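PDB 3III: CocE/NonD family hydrolase from Staphylococcus aureus subsp. aureus COL, which probably hydrolyses ester or amide bonds, pairing an alpha/beta-hydrolase catalytic domain with a non-catalytic C-terminal beta domain. Local coordinates for residues Gly428-Asp433 against Glu510-Gly515; Leu411-Ser416 against His542-Gly547; Asn449-Thr454 against Ser516-Gly521; Ser460-Asp465 against Leu482-Asp487. One frame throughout, in Å; residues are numbered along the deposited sequence. Where two conformers were deposited one is given.

Interaction 1. Residues Gly428-Asp433 against Glu510-Gly515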
loop_
_atom_site.group_PDB
_atom_site.type_symbol
_atom_site.label_atom_id
_atom_site.label_comp_id
_atom_site.label_asym_id
_atom_site.label_seq_id
_atom_site.Cartn_x
_atom_site.Cartn_y
_atom_site.Cartn_z
ATOM N N GLY A 428 -14.428 -1.238 -12.257
ATOM C CA GLY A 428 -14.643 -0.381 -11.156
ATOM C C GLY A 428 -15.966 -0.562 -10.453
ATOM O O GLY A 428 -16.965 -0.984 -11.061
ATOM N N ILE A 429 -15.941 -0.303 -9.142
ATOM C CA ILE A 429 -17.159 -0.244 -8.330
ATOM C C ILE A 429 -17.356 1.200 -7.916
ATOM O O ILE A 429 -16.412 1.836 -7.387
ATOM C CB ILE A 429 -17.032 -1.086 -7.064
ATOM C CG1 ILE A 429 -16.613 -2.510 -7.428
ATOM C CG2 ILE A 429 -18.402 -1.064 -6.208
ATOM C CD1 ILE A 429 -17.629 -3.240 -8.388
ATOM N N LYS A 430 -18.569 1.708 -8.140
ATOM C CA LYS A 430 -18.947 3.096 -7.763
ATOM C C LYS A 430 -20.179 3.020 -6.844
ATOM O O LYS A 430 -20.940 2.037 -6.884
ATOM C CB LYS A 430 -19.309 3.930 -9.006
ATOM C CG LYS A 430 -18.193 4.120 -9.972
ATOM C CD LYS A 430 -18.540 4.950 -11.179
ATOM C CE LYS A 430 -17.259 5.248 -11.970
ATOM N NZ LYS A 430 -16.293 6.143 -11.246
ATOM N N LYS A 431 -20.359 4.061 -6.036
ATOM C CA LYS A 431 -21.550 4.258 -5.241
ATOM C C LYS A 431 -22.217 5.486 -5.756
ATOM O O LYS A 431 -21.515 6.498 -6.010
ATOM C CB LYS A 431 -21.224 4.486 -3.771
ATOM C CG LYS A 431 -22.549 4.632 -2.948
ATOM C CD LYS A 431 -22.374 4.510 -1.457
ATOM C CE LYS A 431 -22.344 5.810 -0.722
ATOM N NZ LYS A 431 -22.633 5.725 0.732
ATOM N N LEU A 432 -23.548 5.405 -5.942
ATOM C CA LEU A 432 -24.335 6.509 -6.396
ATOM C C LEU A 432 -25.338 6.828 -5.283
ATOM O O LEU A 432 -25.912 5.910 -4.679
ATOM C CB LEU A 432 -25.088 6.199 -7.689
ATOM C CG LEU A 432 -24.393 5.505 -8.858
ATOM C CD1 LEU A 432 -25.361 5.452 -10.057
ATOM C CD2 LEU A 432 -23.140 6.278 -9.211
ATOM N N ASP A 433 -25.524 8.116 -5.008
ATOM C CA ASP A 433 -26.317 8.502 -3.841
ATOM C C ASP A 433 -27.782 8.389 -4.256
ATOM O O ASP A 433 -28.059 7.970 -5.373
ATOM C CB ASP A 433 -25.963 9.895 -3.284
ATOM C CG ASP A 433 -26.127 10.998 -4.280
ATOM O OD1 ASP A 433 -26.938 10.873 -5.233
ATOM O OD2 ASP A 433 -25.426 12.022 -4.101
ATOM N N GLU A 510 -22.689 0.395 -8.522
ATOM C CA GLU A 510 -22.539 0.314 -9.965
ATOM C C GLU A 510 -21.217 -0.340 -10.306
ATOM O O GLU A 510 -20.161 0.077 -9.824
ATOM C CB GLU A 510 -22.596 1.688 -10.595
ATOM C CG GLU A 510 -22.559 1.681 -12.131
ATOM C CD GLU A 510 -22.519 3.100 -12.701
ATOM O OE1 GLU A 510 -21.940 4.011 -12.051
ATOM O OE2 GLU A 510 -23.070 3.310 -13.787
ATOM N N VAL A 511 -21.290 -1.391 -11.113
ATOM C CA VAL A 511 -20.124 -1.968 -11.725
ATOM C C VAL A 511 -19.918 -1.295 -13.081
ATOM O O VAL A 511 -20.850 -1.228 -13.868
ATOM C CB VAL A 511 -20.333 -3.468 -12.023
ATOM C CG1 VAL A 511 -19.225 -3.949 -12.963
ATOM C CG2 VAL A 511 -20.340 -4.243 -10.782
ATOM N N VAL A 512 -18.681 -0.909 -13.398
ATOM C CA VAL A 512 -18.329 -0.346 -14.688
ATOM C C VAL A 512 -17.216 -1.234 -15.268
ATOM O O VAL A 512 -16.291 -1.609 -14.551
ATOM C CB VAL A 512 -17.766 1.070 -14.545
ATOM C CG1 VAL A 512 -17.315 1.625 -15.903
ATOM C CG2 VAL A 512 -18.771 1.999 -13.842
ATOM N N VAL A 513 -17.311 -1.560 -16.557
ATOM C CA VAL A 513 -16.270 -2.271 -17.266
ATOM C C VAL A 513 -15.919 -1.442 -18.497
ATOM O O VAL A 513 -16.816 -0.996 -19.256
ATOM C CB VAL A 513 -16.707 -3.706 -17.626
ATOM C CG1 VAL A 513 -15.531 -4.456 -18.371
ATOM C CG2 VAL A 513 -17.140 -4.473 -16.405
ATOM N N LYS A 514 -14.628 -1.299 -18.783
ATOM C CA LYS A 514 -14.201 -0.353 -19.790
ATOM C C LYS A 514 -12.848 -0.786 -20.348
ATOM O O LYS A 514 -12.125 -1.571 -19.723
ATOM C CB LYS A 514 -14.032 0.996 -19.047
ATOM C CG LYS A 514 -13.940 2.189 -19.932
ATOM C CD LYS A 514 -13.824 3.455 -19.079
ATOM C CE LYS A 514 -13.980 4.656 -19.936
ATOM N NZ LYS A 514 -13.301 5.851 -19.399
ATOM N N GLY A 515 -12.465 -0.233 -21.499
ATOM C CA GLY A 515 -11.151 -0.547 -22.067
ATOM C C GLY A 515 -10.027 0.368 -21.682
ATOM O O GLY A 515 -8.916 0.280 -22.260
#

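Interaction 2. Residues Leu411-Ser416 against His542-Gly547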
loop_
_atom_site.group_PDB
_atom_site.type_symbol
_atom_site.label_atom_id
_atom_site.label_comp_id
_atom_site.label_asym_id
_atom_site.label_seq_id
_atom_site.Cartn_x
_atom_site.Cartn_y
_atom_site.Cartn_z
ATOM N N LEU A 411 -15.325 -9.890 -9.728
ATOM C CA LEU A 411 -16.164 -9.687 -10.900
ATOM C C LEU A 411 -15.892 -10.769 -11.943
ATOM O O LEU A 411 -14.821 -10.772 -12.570
ATOM C CB LEU A 411 -15.936 -8.286 -11.475
ATOM C CG LEU A 411 -16.741 -8.010 -12.741
ATOM C CD1 LEU A 411 -18.248 -8.163 -12.446
ATOM C CD2 LEU A 411 -16.395 -6.582 -13.301
ATOM N N LYS A 412 -16.867 -11.681 -12.106
ATOM C CA LYS A 412 -16.775 -12.746 -13.086
ATOM C C LYS A 412 -17.452 -12.290 -14.365
ATOM O O LYS A 412 -18.638 -11.924 -14.367
ATOM C CB LYS A 412 -17.365 -14.067 -12.606
ATOM C CG LYS A 412 -17.016 -15.187 -13.636
ATOM C CD LYS A 412 -17.763 -16.478 -13.346
ATOM C CE LYS A 412 -17.326 -17.599 -14.212
ATOM N NZ LYS A 412 -18.094 -18.815 -13.816
ATOM N N LEU A 413 -16.695 -12.298 -15.453
ATOM C CA LEU A 413 -17.233 -11.983 -16.769
ATOM C C LEU A 413 -16.959 -13.062 -17.791
ATOM O O LEU A 413 -15.915 -13.718 -17.743
ATOM C CB LEU A 413 -16.682 -10.649 -17.309
ATOM C CG LEU A 413 -16.779 -9.406 -16.429
ATOM C CD1 LEU A 413 -15.864 -8.286 -16.986
ATOM C CD2 LEU A 413 -18.255 -8.941 -16.232
ATOM N N TRP A 414 -17.879 -13.213 -18.736
ATOM C CA TRP A 414 -17.605 -13.917 -19.944
ATOM C C TRP A 414 -17.381 -12.926 -21.099
ATOM O O TRP A 414 -18.204 -12.053 -21.354
ATOM C CB TRP A 414 -18.727 -14.908 -20.261
ATOM C CG TRP A 414 -18.872 -15.990 -19.234
ATOM C CD1 TRP A 414 -19.492 -15.900 -18.020
ATOM C CD2 TRP A 414 -18.453 -17.347 -19.368
ATOM N NE1 TRP A 414 -19.454 -17.117 -17.385
ATOM C CE2 TRP A 414 -18.786 -18.007 -18.166
ATOM C CE3 TRP A 414 -17.740 -18.039 -20.342
ATOM C CZ2 TRP A 414 -18.518 -19.349 -17.954
ATOM C CZ3 TRP A 414 -17.448 -19.388 -20.135
ATOM C CH2 TRP A 414 -17.831 -20.025 -18.937
ATOM N N VAL A 415 -16.247 -13.059 -21.793
ATOM C CA VAL A 415 -15.793 -12.017 -22.690
ATOM C C VAL A 415 -15.213 -12.621 -23.987
ATOM O O VAL A 415 -14.740 -13.789 -24.010
ATOM C CB VAL A 415 -14.720 -11.136 -22.007
ATOM C CG1 VAL A 415 -15.213 -10.430 -20.703
ATOM C CG2 VAL A 415 -13.415 -11.939 -21.770
ATOM N N SER A 416 -15.271 -11.838 -25.075
ATOM C CA SER A 416 -14.608 -12.142 -26.317
ATOM C C SER A 416 -14.271 -10.860 -27.060
ATOM O O SER A 416 -14.800 -9.825 -26.761
ATOM C CB SER A 416 -15.478 -12.984 -27.243
ATOM O OG SER A 416 -16.519 -12.191 -27.794
ATOM N N HIS A 542 -15.116 -4.770 -27.499
ATOM C CA HIS A 542 -15.118 -5.800 -26.488
ATOM C C HIS A 542 -16.553 -6.258 -26.316
ATOM O O HIS A 542 -17.448 -5.429 -26.192
ATOM C CB HIS A 542 -14.593 -5.299 -25.155
ATOM C CG HIS A 542 -13.103 -5.126 -25.102
ATOM N ND1 HIS A 542 -12.440 -4.802 -23.938
ATOM C CD2 HIS A 542 -12.155 -5.257 -26.059
ATOM C CE1 HIS A 542 -11.136 -4.756 -24.184
ATOM N NE2 HIS A 542 -10.939 -5.046 -25.459
HETATM N N MSE A 543 -16.731 -7.577 -26.258
HETATM C CA MSE A 543 -18.016 -8.222 -25.966
HETATM C C MSE A 543 -18.072 -8.729 -24.550
HETATM O O MSE A 543 -17.113 -9.322 -24.101
HETATM C CB MSE A 543 -18.154 -9.456 -26.827
HETATM C CG MSE A 543 -17.848 -9.161 -28.231
HETATM SE SE MSE A 543 -19.433 -8.440 -28.946
HETATM C CE MSE A 543 -20.118 -10.130 -29.700
ATOM N N ILE A 544 -19.214 -8.555 -23.887
ATOM C CA ILE A 544 -19.435 -9.059 -22.517
ATOM C C ILE A 544 -20.758 -9.871 -22.493
ATOM O O ILE A 544 -21.819 -9.372 -22.844
ATOM C CB ILE A 544 -19.547 -7.890 -21.480
ATOM C CG1 ILE A 544 -18.312 -6.990 -21.496
ATOM C CG2 ILE A 544 -19.740 -8.412 -20.055
ATOM C CD1 ILE A 544 -17.028 -7.711 -21.316
ATOM N N TYR A 545 -20.668 -11.140 -22.127
ATOM C CA TYR A 545 -21.801 -12.039 -22.208
ATOM C C TYR A 545 -22.399 -12.274 -20.832
ATOM O O TYR A 545 -21.686 -12.465 -19.860
ATOM C CB TYR A 545 -21.361 -13.372 -22.811
ATOM C CG TYR A 545 -20.784 -13.249 -24.172
ATOM C CD1 TYR A 545 -21.546 -13.512 -25.299
ATOM C CD2 TYR A 545 -19.468 -12.900 -24.341
ATOM C CE1 TYR A 545 -21.016 -13.409 -26.584
ATOM C CE2 TYR A 545 -18.920 -12.787 -25.611
ATOM C CZ TYR A 545 -19.688 -13.041 -26.706
ATOM O OH TYR A 545 -19.108 -12.941 -27.940
ATOM N N THR A 546 -23.722 -12.235 -20.759
ATOM C CA THR A 546 -24.423 -12.479 -19.512
ATOM C C THR A 546 -25.593 -13.411 -19.765
ATOM O O THR A 546 -26.139 -13.465 -20.899
ATOM C CB THR A 546 -24.959 -11.182 -18.955
ATOM O OG1 THR A 546 -25.938 -10.642 -19.853
ATOM C CG2 THR A 546 -23.807 -10.164 -18.719
ATOM N N GLY A 547 -25.977 -14.149 -18.725
ATOM C CA GLY A 547 -27.174 -14.994 -18.795
ATOM C C GLY A 547 -26.898 -16.390 -19.305
ATOM O O GLY A 547 -25.920 -16.630 -20.021
#

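Interaction 3. Residues Asn449-Thr454 against Ser516-Gly521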
loop_
_atom_site.group_PDB
_atom_site.type_symbol
_atom_site.label_atom_id
_atom_site.label_comp_id
_atom_site.label_asym_id
_atom_site.label_seq_id
_atom_site.Cartn_x
_atom_site.Cartn_y
_atom_site.Cartn_z
ATOM N N ASN A 449 -11.575 12.488 -6.204
ATOM C CA ASN A 449 -12.719 12.062 -7.076
ATOM C C ASN A 449 -12.675 10.587 -7.417
ATOM O O ASN A 449 -13.068 10.185 -8.514
ATOM C CB ASN A 449 -12.739 12.894 -8.384
ATOM C CG ASN A 449 -11.507 12.638 -9.274
ATOM O OD1 ASN A 449 -10.453 12.259 -8.785
ATOM N ND2 ASN A 449 -11.688 12.768 -10.594
ATOM N N GLY A 450 -12.220 9.767 -6.474
ATOM C CA GLY A 450 -12.133 8.368 -6.663
ATOM C C GLY A 450 -13.429 7.618 -6.427
ATOM O O GLY A 450 -14.500 8.188 -6.210
ATOM N N GLN A 451 -13.316 6.299 -6.464
ATOM C CA GLN A 451 -14.486 5.446 -6.459
ATOM C C GLN A 451 -14.374 4.453 -5.304
ATOM O O GLN A 451 -13.585 4.633 -4.396
ATOM C CB GLN A 451 -14.685 4.795 -7.847
ATOM C CG GLN A 451 -13.633 3.755 -8.263
ATOM C CD GLN A 451 -13.730 3.327 -9.802
ATOM O OE1 GLN A 451 -14.591 3.787 -10.513
ATOM N NE2 GLN A 451 -12.831 2.451 -10.251
ATOM N N VAL A 452 -15.226 3.463 -5.280
ATOM C CA VAL A 452 -15.274 2.518 -4.145
ATOM C C VAL A 452 -14.155 1.497 -4.224
ATOM O O VAL A 452 -13.414 1.276 -3.259
ATOM C CB VAL A 452 -16.603 1.773 -4.126
ATOM C CG1 VAL A 452 -16.620 0.524 -3.148
ATOM C CG2 VAL A 452 -17.758 2.713 -3.791
ATOM N N ALA A 453 -14.066 0.842 -5.364
ATOM C CA ALA A 453 -13.045 -0.195 -5.609
ATOM C C ALA A 453 -12.656 -0.234 -7.089
ATOM O O ALA A 453 -13.449 0.067 -7.969
ATOM C CB ALA A 453 -13.568 -1.566 -5.142
ATOM N N THR A 454 -11.421 -0.646 -7.324
ATOM C CA THR A 454 -10.867 -0.747 -8.639
ATOM C C THR A 454 -10.219 -2.129 -8.824
ATOM O O THR A 454 -9.599 -2.747 -7.872
ATOM C CB THR A 454 -9.885 0.431 -8.820
ATOM O OG1 THR A 454 -10.588 1.661 -8.507
ATOM C CG2 THR A 454 -9.289 0.541 -10.269
ATOM N N SER A 516 -10.286 1.252 -20.737
ATOM C CA SER A 516 -9.269 2.180 -20.251
ATOM C C SER A 516 -9.643 2.652 -18.837
ATOM O O SER A 516 -10.691 2.274 -18.313
ATOM C CB SER A 516 -9.071 3.356 -21.262
ATOM O OG SER A 516 -10.280 4.062 -21.473
ATOM N N GLU A 517 -8.784 3.472 -18.226
ATOM C CA GLU A 517 -8.971 3.903 -16.841
ATOM C C GLU A 517 -10.369 4.446 -16.601
ATOM O O GLU A 517 -10.877 5.242 -17.373
ATOM C CB GLU A 517 -7.933 4.952 -16.431
ATOM C CG GLU A 517 -7.301 4.649 -15.077
ATOM C CD GLU A 517 -6.449 3.433 -15.113
ATOM O OE1 GLU A 517 -6.872 2.388 -14.555
ATOM O OE2 GLU A 517 -5.314 3.542 -15.619
ATOM N N ILE A 518 -10.964 4.026 -15.496
ATOM C CA ILE A 518 -12.313 4.439 -15.183
ATOM C C ILE A 518 -12.384 5.860 -14.605
ATOM O O ILE A 518 -13.139 6.692 -15.095
ATOM C CB ILE A 518 -12.996 3.372 -14.333
ATOM C CG1 ILE A 518 -13.159 2.090 -15.199
ATOM C CG2 ILE A 518 -14.379 3.872 -13.855
ATOM C CD1 ILE A 518 -13.347 0.889 -14.343
ATOM N N VAL A 519 -11.607 6.122 -13.567
ATOM C CA VAL A 519 -11.463 7.456 -13.042
ATOM C C VAL A 519 -10.278 8.057 -13.769
ATOM O O VAL A 519 -9.198 7.441 -13.880
ATOM C CB VAL A 519 -11.252 7.437 -11.506
ATOM C CG1 VAL A 519 -10.981 8.879 -10.998
ATOM C CG2 VAL A 519 -12.470 6.800 -10.768
ATOM N N ILE A 520 -10.468 9.213 -14.366
ATOM C CA ILE A 520 -9.366 9.747 -15.121
ATOM C C ILE A 520 -8.629 10.820 -14.339
ATOM O O ILE A 520 -9.129 11.343 -13.350
ATOM C CB ILE A 520 -9.804 10.226 -16.502
ATOM C CG1 ILE A 520 -10.683 11.463 -16.396
ATOM C CG2 ILE A 520 -10.554 9.074 -17.247
ATOM C CD1 ILE A 520 -11.122 11.896 -17.775
ATOM N N GLY A 521 -7.391 11.070 -14.758
ATOM C CA GLY A 521 -6.599 12.173 -14.209
ATOM C C GLY A 521 -5.882 11.818 -12.933
ATOM O O GLY A 521 -5.969 10.691 -12.414
HETATM O O HOH W 1 -8.274 12.566 -10.298
#

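Interaction 4. Residues Ser460-Asp465 against Leu482-Asp487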
loop_
_atom_site.group_PDB
_atom_site.type_symbol
_atom_site.label_atom_id
_atom_site.label_comp_id
_atom_site.label_asym_id
_atom_site.label_seq_id
_atom_site.Cartn_x
_atom_site.Cartn_y
_atom_site.Cartn_z
ATOM N N SER A 460 -5.400 -12.479 -21.518
ATOM C CA SER A 460 -4.417 -13.559 -21.748
ATOM C C SER A 460 -3.759 -14.055 -20.424
ATOM O O SER A 460 -3.232 -15.161 -20.366
ATOM C CB SER A 460 -3.338 -13.149 -22.747
ATOM O OG SER A 460 -2.540 -12.140 -22.206
ATOM N N HIS A 461 -3.887 -13.271 -19.359
ATOM C CA HIS A 461 -3.384 -13.651 -18.027
ATOM C C HIS A 461 -4.443 -14.206 -17.082
ATOM O O HIS A 461 -4.226 -14.296 -15.857
ATOM C CB HIS A 461 -2.766 -12.409 -17.390
ATOM C CG HIS A 461 -1.490 -11.981 -18.040
ATOM N ND1 HIS A 461 -0.351 -11.642 -17.322
ATOM C CD2 HIS A 461 -1.159 -11.868 -19.346
ATOM C CE1 HIS A 461 0.610 -11.308 -18.164
ATOM N NE2 HIS A 461 0.150 -11.444 -19.401
ATOM N N ARG A 462 -5.595 -14.563 -17.615
ATOM C CA ARG A 462 -6.741 -14.965 -16.769
ATOM C C ARG A 462 -6.611 -16.262 -15.954
ATOM O O ARG A 462 -7.471 -16.562 -15.101
ATOM C CB ARG A 462 -7.994 -15.133 -17.655
ATOM C CG ARG A 462 -7.895 -16.286 -18.630
ATOM C CD ARG A 462 -9.064 -16.240 -19.658
ATOM N NE ARG A 462 -8.946 -17.293 -20.687
ATOM C CZ ARG A 462 -8.148 -17.249 -21.756
ATOM N NH1 ARG A 462 -7.364 -16.205 -22.011
ATOM N NH2 ARG A 462 -8.140 -18.263 -22.580
ATOM N N GLU A 463 -5.650 -17.099 -16.270
ATOM C CA GLU A 463 -5.650 -18.444 -15.680
ATOM C C GLU A 463 -5.448 -18.353 -14.160
ATOM O O GLU A 463 -4.487 -17.740 -13.673
ATOM C CB GLU A 463 -4.519 -19.320 -16.267
ATOM C CG GLU A 463 -4.528 -20.786 -15.663
ATOM C CD GLU A 463 -3.317 -21.653 -16.054
ATOM O OE1 GLU A 463 -2.272 -21.112 -16.463
ATOM O OE2 GLU A 463 -3.389 -22.886 -15.883
ATOM N N LEU A 464 -6.378 -18.943 -13.422
ATOM C CA LEU A 464 -6.418 -18.848 -11.965
ATOM C C LEU A 464 -5.493 -19.860 -11.283
ATOM O O LEU A 464 -5.335 -20.961 -11.748
ATOM C CB LEU A 464 -7.888 -19.088 -11.511
ATOM C CG LEU A 464 -8.943 -18.039 -11.845
ATOM C CD1 LEU A 464 -10.365 -18.526 -11.524
ATOM C CD2 LEU A 464 -8.606 -16.689 -11.099
ATOM N N ASP A 465 -4.842 -19.440 -10.202
ATOM C CA ASP A 465 -4.216 -20.329 -9.229
ATOM C C ASP A 465 -5.352 -20.853 -8.379
ATOM O O ASP A 465 -5.933 -20.140 -7.531
ATOM C CB ASP A 465 -3.229 -19.562 -8.340
ATOM C CG ASP A 465 -2.431 -20.456 -7.449
ATOM O OD1 ASP A 465 -3.035 -21.369 -6.861
ATOM O OD2 ASP A 465 -1.178 -20.247 -7.335
ATOM N N LEU A 482 -2.506 -16.850 -22.425
ATOM C CA LEU A 482 -3.473 -17.599 -23.183
ATOM C C LEU A 482 -4.137 -16.638 -24.165
ATOM O O LEU A 482 -5.171 -16.050 -23.858
ATOM C CB LEU A 482 -4.514 -18.249 -22.267
ATOM C CG LEU A 482 -3.917 -19.395 -21.410
ATOM C CD1 LEU A 482 -4.972 -19.946 -20.406
ATOM C CD2 LEU A 482 -3.267 -20.477 -22.278
ATOM N N LYS A 483 -3.540 -16.464 -25.348
ATOM C CA LYS A 483 -4.049 -15.460 -26.291
ATOM C C LYS A 483 -5.375 -15.944 -26.866
ATOM O O LYS A 483 -5.717 -17.145 -26.837
ATOM C CB LYS A 483 -2.998 -15.096 -27.372
ATOM C CG LYS A 483 -1.712 -14.314 -26.836
ATOM C CD LYS A 483 -2.023 -12.848 -26.367
ATOM C CE LYS A 483 -0.747 -11.977 -26.216
ATOM N NZ LYS A 483 -0.938 -10.593 -25.587
ATOM N N LEU A 484 -6.148 -15.026 -27.393
ATOM C CA LEU A 484 -7.501 -15.388 -27.835
ATOM C C LEU A 484 -7.618 -15.516 -29.353
ATOM O O LEU A 484 -6.893 -14.852 -30.078
ATOM C CB LEU A 484 -8.507 -14.329 -27.374
ATOM C CG LEU A 484 -8.655 -14.007 -25.887
ATOM C CD1 LEU A 484 -9.272 -12.594 -25.664
ATOM C CD2 LEU A 484 -9.424 -15.075 -25.148
ATOM N N SER A 485 -8.557 -16.354 -29.798
ATOM C CA SER A 485 -9.033 -16.401 -31.195
ATOM C C SER A 485 -10.251 -15.504 -31.419
ATOM O O SER A 485 -10.981 -15.151 -30.475
ATOM C CB SER A 485 -9.418 -17.814 -31.596
ATOM O OG SER A 485 -8.339 -18.691 -31.433
ATOM N N GLN A 486 -10.485 -15.122 -32.669
ATOM C CA GLN A 486 -11.693 -14.342 -32.957
ATOM C C GLN A 486 -12.925 -15.009 -32.380
ATOM O O GLN A 486 -13.184 -16.203 -32.608
ATOM C CB GLN A 486 -11.901 -14.115 -34.457
ATOM C CG GLN A 486 -10.886 -13.164 -35.016
ATOM C CD GLN A 486 -11.155 -12.787 -36.426
ATOM O OE1 GLN A 486 -12.315 -12.708 -36.869
ATOM N NE2 GLN A 486 -10.086 -12.583 -37.177
ATOM N N ASP A 487 -13.655 -14.218 -31.594
ATOM C CA ASP A 487 -14.906 -14.648 -30.973
ATOM C C ASP A 487 -14.798 -15.835 -29.994
ATOM O O ASP A 487 -15.827 -16.399 -29.602
ATOM C CB ASP A 487 -15.956 -14.891 -32.057
ATOM C CG ASP A 487 -16.299 -13.607 -32.802
ATOM O OD1 ASP A 487 -16.269 -12.522 -32.169
ATOM O OD2 ASP A 487 -16.541 -13.656 -34.017
HETATM O O HOH W 2 -7.138 -18.766 -25.274
#

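Interaction 1. Residues Gly428-Asp433 against Glu510-Gly515
K430 and E510 lie side by side across neighbouring antiparallel strands of a beta sandwich, consistent with the galactose-binding-like C-terminal domain of this family. Both side chains point the same way from the sheet, but their charged ends part company. The aliphatic stem of K430 rests on the carboxylate, CD lying 3.6 Å from E510 OE1, whereas K430 NZ stays 6.1 Å from E510 OE1. A bend at the last torsion (chi4 -67°) turns the ammonium aside to a salt bridge with E438 and a hydrogen bond to Q451 OE1, and E510 OE2 is taken by the hydroxyl of S394. V512 shares this face, and its CG2 slants against the same stem, 4.0 Å from K430 CD. L432 crosses beyond them at an angle, bringing CD2 to 3.8 Å from E510 OE1. On the other face I429 and V511 meet obliquely, CD1 of I429 being 3.8 Å from CG2 of V511. Four backbone bonds hold this register, two in the pair G428 and V512 and two in the pair K430 and E510, the shortest being K430 N to E510 O at 2.8 Å.

Interaction 2. Residues Leu411-Ser416 against His542-Gly547
The Y545 ring presents an edge to strand 411-416 and slots in alongside the backbone from W414 to S416. W414 O sits at that edge in the ring plane, 3.4 Å from Y545 CD2, and also accepts a hydrogen bond from Y545 N. The hydroxyl at the far end of the ring reaches S416, where Y545 OH and S416 OG form a short hydrogen bond of 2.7 Å. With chi1 at 73°, S416 OG is tucked between its own backbone N and carbonyl carbon, which brings it up to the tyrosine oxygen. The two segments are antiparallel neighbours in one sheet of the beta sandwich in the C-terminal domain, with side chains alternating between the two faces of that sheet. On the opposite face from Y545, I544 is the bump: its CG2 touches CD2 of L413 at 4.1 Å, while its CD1 arm runs beside V415 and presses on it, I544 CD1 being 3.3 Å from V415 CG1. That is closer than usual van der Waals contact, so the isoleucine is tightly packed where it fits between two side chains of the partner strand. W414 turns its indole away from strand 542-546, giving NE1 to D551 and meeting the Y550 ring edge-to-face, but its CB still rests 4.0 Å from CB of Y545.

Interaction 3. Residues Asn449-Thr454 against Ser516-Gly521
V519 pushes its forked end between N449 and Q451, sliding past both side chains in the opposite sense. The two residues lie in the break of strand 447-458, where the chain turns a corner, just before a classic beta bulge in which V452 and A453 both face I429. The loop 516-521, which follows strand 508-514, lies across this irregular stretch with no direct hydrogen bond between the two segments. One branch of the valine, CG1, touches the backbone, 3.5 Å from N449 O; the other, CG2, lies over a face of the Q451 amide, 3.8 Å from Q451 CD. I518 crosses the same glutamine at about a right angle, its CG2 coming in at the amide edge to 3.3 Å from Q451 OE1. The Q451 amide therefore has aliphatic groups from two loop residues packed against it, yet its polar atoms are served. OE1 accepts a hydrogen bond from K430 NZ, while NE2 of Q451 donates to T454 OG1 nearly straight and in the amide plane (2.9 Å, 170°). Bonds at both OE1 and NE2 would fix the amide rotation. Outside the contact, R530 NH1 binds the carbonyls of V519 and G521, tying down the loop backbone. At the exposed end, beside N449 and I520, a water donates to N449 OD1 at 2.7 Å and only weakly to I520 O, 3.4 Å away.

Interaction 4. Residues Ser460-Asp465 against Leu482-Asp487
R462 reaches across to the backbone of L482, joining two irregular runs of the long connection between strands 447-458 and 490-503 of the C-terminal beta domain. NH1 of R462 donates to L482 O (2.9 Å, 158°), on a lone pair of the carbonyl and close to the guanidinium plane. The same planar group is sandwiched by aliphatic carbon. On one side L482 CB lies 3.5 Å from R462 NH1, with L482 CD1 further over that face and off-centre; on the other is L484 CD2, 3.9 Å from R462 NH1. L482 O and a water both lie at the edge in the plane, the water accepting from NH2 of R462 and passing the link on to K483 O. The two runs also meet through backbone: L482 N donates to S460 O at 2.8 Å, and S460 CA rests against L482 O. The arginine gets there with CG between its backbone N and carbonyl carbon (chi1 67°) and an extended stem as far as NE; a second acceptor, V459 O, helps to hold NH1. Further out, K483 CD packs 3.9 Å from S460 CB, and D422 OD2 takes both S460 OG and K483 NZ.

How the interactions relate
From the N terminus the first segments come in the order 411-416, 428-433, 449-454 and 460-465. Interaction 4 closes first, after a short loop that returns at 482-487, and is nested inside all the others. Interactions 1 and 3 then close one after the other at 510-515 and 516-521; their segments alternate, so they cross. Interaction 2 closes last, at 542-547, and encloses everything. Interactions 1 and 3 share the five-strand sheet through backbone bonds of I429 with V452 and A453. Interactions 1 and 2 touch where strands 408-417 and 508-514 pack together, joining the two sheets, while D487 of interaction 4 touches S416 at the end of strand 408-417.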